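Local structure of putative lipoprotein (Pseudomonas protegens, 4KT3) at residues S84-L87 against N88-D91; Q23-Q26 against V27-A31. The protein probably protects its producer as the immunity partner of a type VI secretion peptidoglycan glycoside hydrolase effector, which it binds and likely inhibits. All blocks are in the same frame, centred on the assembly; numbering follows the deposited sequence.

Interaction 1 is a hairpin turn at the end of strand 78-86, and interaction 2 is four successive hydrogen-bonded steps of helix 21-34, which lies against the same antiparallel sheet. Their centres are about 10 Å apart, and they meet mostly through aliphatic side chains. Val85 of interaction 1 is the main point of contact: Val85 CG1 lies 3.9 Å from Ala24 CB, and Val85 CG2 lies 4.0 Å from Leu28 CB. Beside it, Gly90 O comes within 3.8 Å of Val27 CG1, so helix and turn also touch directly. No other protein chain of the assembly touches either contact; both lie within the fold, where helix 21-34 meets the sheet.

Interaction 1: residues S84-L87 against N88-D91; sequences SVSL and NTGD
Ser86 and Asp91 pair at the mouth of a beta hairpin linking strands 78-86 and 92-94, with Leu87 to Gly90 as its four-residue loop. Ser86 N donates to Asp91 O (2.8 Å), and Gly90 N returns to Ser86 O (2.9 Å), closing an alpha-turn. Leu87, Asn88 and Thr89 have right-handed helical or bridging backbones; Gly90 supplies the left-handed step, phi 73°, that turns the chain back.

The tight part is the hydroxyl of Ser86. With OG swung anti to the backbone N (chi1 160°), it reaches into the loop and accepts from both Asn88 N and Thr89 N, each 3.0 Å from OG. Glu124 from outside the hairpin also bonds this hydroxyl through OE1 and that of Thr89 through OE2, so one carboxylate ties the two side chains together. Asp91 O, already held by Ser86 N, also receives a CA-H...O contact from Val85 CA, while the Asp91 carboxylate turns to Trp93 and Arg100.

Towards the partly exposed tip the turn is looser within itself. The Leu87 side chain leaves it for Tyr63 of strand 62-69, and that of Asn88 comes no nearer to Ser86 than CB to OG, 4.0 Å. Back on the tight side, in the buried half, an ST turn completes the loop: Asp91 N donates almost straight to Thr89 OG1 at 3.0 Å.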
ATOM      1  N   SER B  84       8.364   3.099  -2.065  1.00 11.58           N
ATOM      2  CA  SER B  84       9.496   2.331  -2.561  1.00 13.14           C
ATOM      3  C   SER B  84      10.758   3.160  -2.345  1.00 11.32           C
ATOM      4  O   SER B  84      10.810   4.330  -2.739  1.00 14.15           O
ATOM      5  CB  SER B  84       9.328   2.002  -4.048  1.00 11.86           C
ATOM      6  OG  SER B  84       8.211   1.143  -4.280  1.00 12.37           O
ATOM      7  N   VAL B  85      11.758   2.551  -1.710  1.00 12.77           N
ATOM      8  CA  VAL B  85      13.040   3.203  -1.449  1.00 11.89           C
ATOM      9  C   VAL B  85      14.154   2.479  -2.205  1.00 12.38           C
ATOM     10  O   VAL B  85      14.313   1.268  -2.060  1.00 13.05           O
ATOM     11  CB  VAL B  85      13.382   3.159   0.057  1.00 12.85           C
ATOM     12  CG1 VAL B  85      14.717   3.824   0.315  1.00 13.85           C
ATOM     13  CG2 VAL B  85      12.266   3.814   0.890  1.00 12.90           C
ATOM     14  N   SER B  86      14.912   3.197  -3.022  1.00 13.51           N
ATOM     15  CA  SER B  86      15.971   2.559  -3.801  1.00 12.78           C
ATOM     16  C   SER B  86      17.134   2.136  -2.938  1.00 14.17           C
ATOM     17  O   SER B  86      17.634   2.920  -2.151  1.00 14.97           O
ATOM     18  CB  SER B  86      16.497   3.473  -4.902  1.00 15.55           C
ATOM     19  OG  SER B  86      17.789   3.031  -5.330  1.00 15.09           O
ATOM     20  N   LEU B  87      17.560   0.887  -3.101  1.00 15.37           N
ATOM     21  CA  LEU B  87      18.716   0.370  -2.390  1.00 17.74           C
ATOM     22  C   LEU B  87      19.992   1.096  -2.778  1.00 14.69           C
ATOM     23  O   LEU B  87      20.915   1.186  -1.979  1.00 17.77           O
ATOM     24  CB  LEU B  87      18.925  -1.109  -2.716  1.00 21.44           C
ATOM     25  CG  LEU B  87      18.082  -2.150  -2.016  1.00 28.04           C
ATOM     26  CD1 LEU B  87      16.647  -2.029  -2.465  1.00 25.11           C
ATOM     27  CD2 LEU B  87      18.635  -3.530  -2.335  1.00 24.95           C
ATOM     28  N   ASN B  88      20.057   1.575  -4.014  1.00 15.38           N
ATOM     29  CA  ASN B  88      21.305   2.124  -4.530  1.00 16.74           C
ATOM     30  C   ASN B  88      21.430   3.642  -4.445  1.00 16.68           C
ATOM     31  O   ASN B  88      22.542   4.168  -4.527  1.00 19.24           O
ATOM     32  CB  ASN B  88      21.534   1.670  -5.973  1.00 21.88           C
ATOM     33  CG  ASN B  88      22.101   0.262  -6.055  1.00 24.30           C
ATOM     34  OD1 ASN B  88      22.814  -0.186  -5.158  1.00 27.18           O
ATOM     35  ND2 ASN B  88      21.779  -0.441  -7.131  1.00 32.39           N
ATOM     36  N   THR B  89      20.309   4.349  -4.308  1.00 18.39           N
ATOM     37  CA  THR B  89      20.347   5.816  -4.261  1.00 14.77           C
ATOM     38  C   THR B  89      19.535   6.435  -3.127  1.00 15.15           C
ATOM     39  O   THR B  89      19.672   7.628  -2.852  1.00 18.85           O
ATOM     40  CB  THR B  89      19.782   6.433  -5.537  1.00 15.08           C
ATOM     41  OG1 THR B  89      18.379   6.151  -5.591  1.00 15.85           O
ATOM     42  CG2 THR B  89      20.465   5.878  -6.782  1.00 17.75           C
ATOM     43  N   GLY B  90      18.683   5.637  -2.486  1.00 14.80           N
ATOM     44  CA  GLY B  90      17.754   6.144  -1.496  1.00 17.03           C
ATOM     45  C   GLY B  90      16.593   6.936  -2.077  1.00 16.67           C
ATOM     46  O   GLY B  90      15.797   7.506  -1.324  1.00 15.81           O
ATOM     47  N   ASP B  91      16.492   6.998  -3.404  1.00 15.99           N
ATOM     48  CA  ASP B  91      15.337   7.648  -4.035  1.00 16.17           C
ATOM     49  C   ASP B  91      14.072   7.024  -3.465  1.00 13.70           C
ATOM     50  O   ASP B  91      13.929   5.787  -3.469  1.00 15.21           O
ATOM     51  CB  ASP B  91      15.381   7.463  -5.557  1.00 17.04           C
ATOM     52  CG  ASP B  91      14.508   8.461  -6.314  1.00 17.39           C
ATOM     53  OD1 ASP B  91      14.258   9.583  -5.807  1.00 18.10           O
ATOM     54  OD2 ASP B  91      14.091   8.114  -7.440  1.00 17.77           O
TER

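Interaction 2: residues Q23-Q26 against V27-A31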
ATOM      1  N   GLN B  23      18.119  -0.114   6.742  1.00 22.22           N
ATOM      2  CA  GLN B  23      18.629   1.202   6.383  1.00 21.29           C
ATOM      3  C   GLN B  23      17.648   1.949   5.479  1.00 20.95           C
ATOM      4  O   GLN B  23      17.444   3.153   5.640  1.00 20.14           O
ATOM      5  CB  GLN B  23      19.992   1.076   5.699  1.00 23.28           C
ATOM      6  CG  GLN B  23      21.102   0.611   6.635  1.00 27.92           C
ATOM      7  CD  GLN B  23      22.404   0.309   5.917  1.00 28.02           C
ATOM      8  OE1 GLN B  23      22.408  -0.187   4.791  1.00 26.17           O
ATOM      9  NE2 GLN B  23      23.524   0.617   6.569  1.00 31.03           N
ATOM     10  N   ALA B  24      17.033   1.236   4.539  1.00 18.93           N
ATOM     11  CA  ALA B  24      16.044   1.842   3.653  1.00 16.79           C
ATOM     12  C   ALA B  24      14.862   2.378   4.470  1.00 19.09           C
ATOM     13  O   ALA B  24      14.331   3.443   4.176  1.00 18.94           O
ATOM     14  CB  ALA B  24      15.565   0.837   2.609  1.00 17.11           C
ATOM     15  N   GLU B  25      14.462   1.649   5.508  1.00 19.83           N
ATOM     16  CA  GLU B  25      13.379   2.121   6.359  1.00 19.08           C
ATOM     17  C   GLU B  25      13.790   3.408   7.079  1.00 19.28           C
ATOM     18  O   GLU B  25      12.982   4.319   7.263  1.00 20.29           O
ATOM     19  CB  GLU B  25      12.972   1.072   7.395  1.00 18.69           C
ATOM     20  CG  GLU B  25      11.720   1.472   8.148  1.00 22.55           C
ATOM     21  CD  GLU B  25      11.434   0.580   9.338  1.00 32.52           C
ATOM     22  OE1 GLU B  25      11.534  -0.656   9.214  1.00 36.34           O
ATOM     23  OE2 GLU B  25      11.105   1.123  10.408  1.00 34.81           O
ATOM     24  N   GLN B  26      15.046   3.483   7.494  1.00 18.95           N
ATOM     25  CA  GLN B  26      15.515   4.688   8.163  1.00 22.04           C
ATOM     26  C   GLN B  26      15.532   5.874   7.196  1.00 22.02           C
ATOM     27  O   GLN B  26      15.197   6.997   7.587  1.00 21.71           O
ATOM     28  CB  GLN B  26      16.875   4.464   8.822  1.00 24.87           C
ATOM     29  CG  GLN B  26      16.795   3.543  10.031  1.00 34.39           C
ATOM     30  CD  GLN B  26      15.734   3.983  11.041  1.00 37.30           C
ATOM     31  OE1 GLN B  26      15.694   5.146  11.449  1.00 38.46           O
ATOM     32  NE2 GLN B  26      14.866   3.050  11.439  1.00 40.84           N
ATOM     33  N   VAL B  27      15.884   5.619   5.936  1.00 20.93           N
ATOM     34  CA  VAL B  27      15.787   6.641   4.898  1.00 18.61           C
ATOM     35  C   VAL B  27      14.333   7.105   4.771  1.00 17.43           C
ATOM     36  O   VAL B  27      14.051   8.303   4.766  1.00 18.81           O
ATOM     37  CB  VAL B  27      16.305   6.123   3.524  1.00 18.78           C
ATOM     38  CG1 VAL B  27      16.011   7.118   2.415  1.00 19.50           C
ATOM     39  CG2 VAL B  27      17.809   5.852   3.584  1.00 21.74           C
ATOM     40  N   LEU B  28      13.404   6.159   4.664  1.00 18.04           N
ATOM     41  CA  LEU B  28      11.987   6.503   4.583  1.00 15.35           C
ATOM     42  C   LEU B  28      11.561   7.350   5.784  1.00 20.14           C
ATOM     43  O   LEU B  28      10.844   8.347   5.637  1.00 18.11           O
ATOM     44  CB  LEU B  28      11.131   5.235   4.494  1.00 16.07           C
ATOM     45  CG  LEU B  28       9.626   5.498   4.487  1.00 17.62           C
ATOM     46  CD1 LEU B  28       9.231   6.361   3.287  1.00 20.62           C
ATOM     47  CD2 LEU B  28       8.849   4.193   4.478  1.00 17.85           C
ATOM     48  N   ARG B  29      12.002   6.968   6.977  1.00 18.20           N
ATOM     49  CA  ARG B  29      11.617   7.713   8.176  1.00 20.70           C
ATOM     50  C   ARG B  29      12.100   9.163   8.133  1.00 20.21           C
ATOM     51  O   ARG B  29      11.378  10.075   8.541  1.00 24.67           O
ATOM     52  CB  ARG B  29      12.103   7.005   9.433  1.00 21.61           C
ATOM     53  CG  ARG B  29      11.258   5.806   9.793  1.00 23.16           C
ATOM     54  CD  ARG B  29      11.784   5.082  11.012  1.00 25.02           C
ATOM     55  NE  ARG B  29      11.038   3.847  11.239  1.00 26.39           N
ATOM     56  CZ  ARG B  29       9.874   3.774  11.877  1.00 26.57           C
ATOM     57  NH1 ARG B  29       9.305   4.866  12.373  1.00 31.78           N
ATOM     58  NH2 ARG B  29       9.279   2.600  12.028  1.00 26.12           N
ATOM     59  N   VAL B  30      13.301   9.378   7.606  1.00 23.92           N
ATOM     60  CA  VAL B  30      13.793  10.732   7.364  1.00 23.47           C
ATOM     61  C   VAL B  30      12.874  11.432   6.356  1.00 23.75           C
ATOM     62  O   VAL B  30      12.424  12.555   6.584  1.00 28.42           O
ATOM     63  CB  VAL B  30      15.264  10.728   6.883  1.00 23.56           C
ATOM     64  CG1 VAL B  30      15.705  12.126   6.425  1.00 27.97           C
ATOM     65  CG2 VAL B  30      16.194  10.254   8.002  1.00 27.30           C
ATOM     66  N   ALA B  31      12.581  10.764   5.249  1.00 23.41           N
ATOM     67  CA  ALA B  31      11.671  11.319   4.249  1.00 25.57           C
ATOM     68  C   ALA B  31      10.327  11.741   4.840  1.00 26.52           C
ATOM     69  O   ALA B  31       9.823  12.811   4.516  1.00 28.78           O
ATOM     70  CB  ALA B  31      11.448  10.317   3.134  1.00 23.18           C
TER
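Gln23 O, Ala24 O, Glu25 O and Gln26 O each accept from the backbone nitrogen four residues on, so the two segments are consecutive turns of the alpha-helix 21-34. Val27 N lies 2.9 Å from Gln23 O, and Arg29 N lies 2.8 Å from Glu25 O; Leu28 N and Val30 N repeat the pattern.

The main side-chain contact is the i to i+4 salt bridge between Glu25 and Arg29, which run side by side in the same direction. Glu25 holds CG anti to its own nitrogen (chi1 -172°) and continues extended, carrying the carboxylate out to the level of the guanidinium. Arg29 offers one edge: NE and NH2 both donate to Glu25 OE2, at 2.8 and 2.9 Å. NE uses the anti lone pair of that oxygen, whereas NH2 meets it nearly along the C-O axis. OE2 is close to the guanidinium plane, but the carboxylate plane is turned 46° from it. Lower down, Arg29 CG rests 3.4 Å from Glu25 O.

Gln26, bent at chi2 (-52°), folds back across the arginine, with NE2 3.7 Å from Arg29 CD; its amide is almost parallel to the guanidinium. The flank towards the sheet is largely apolar: Ala24, Val27 and Leu28 lean on Val85 of strand 78-86. Val30 packs instead on Glu105 and Leu109 of helix 104-117, while the buried Gln23 amide is bonded to Ser8 O, Arg13 O and Thr20 N.

Two donors on one oxygen probably restrain the rotation of the guanidinium and favour a deprotonated Glu25, adding an ionic brace on the partly exposed side of a helix whose other flank packs on the sheet.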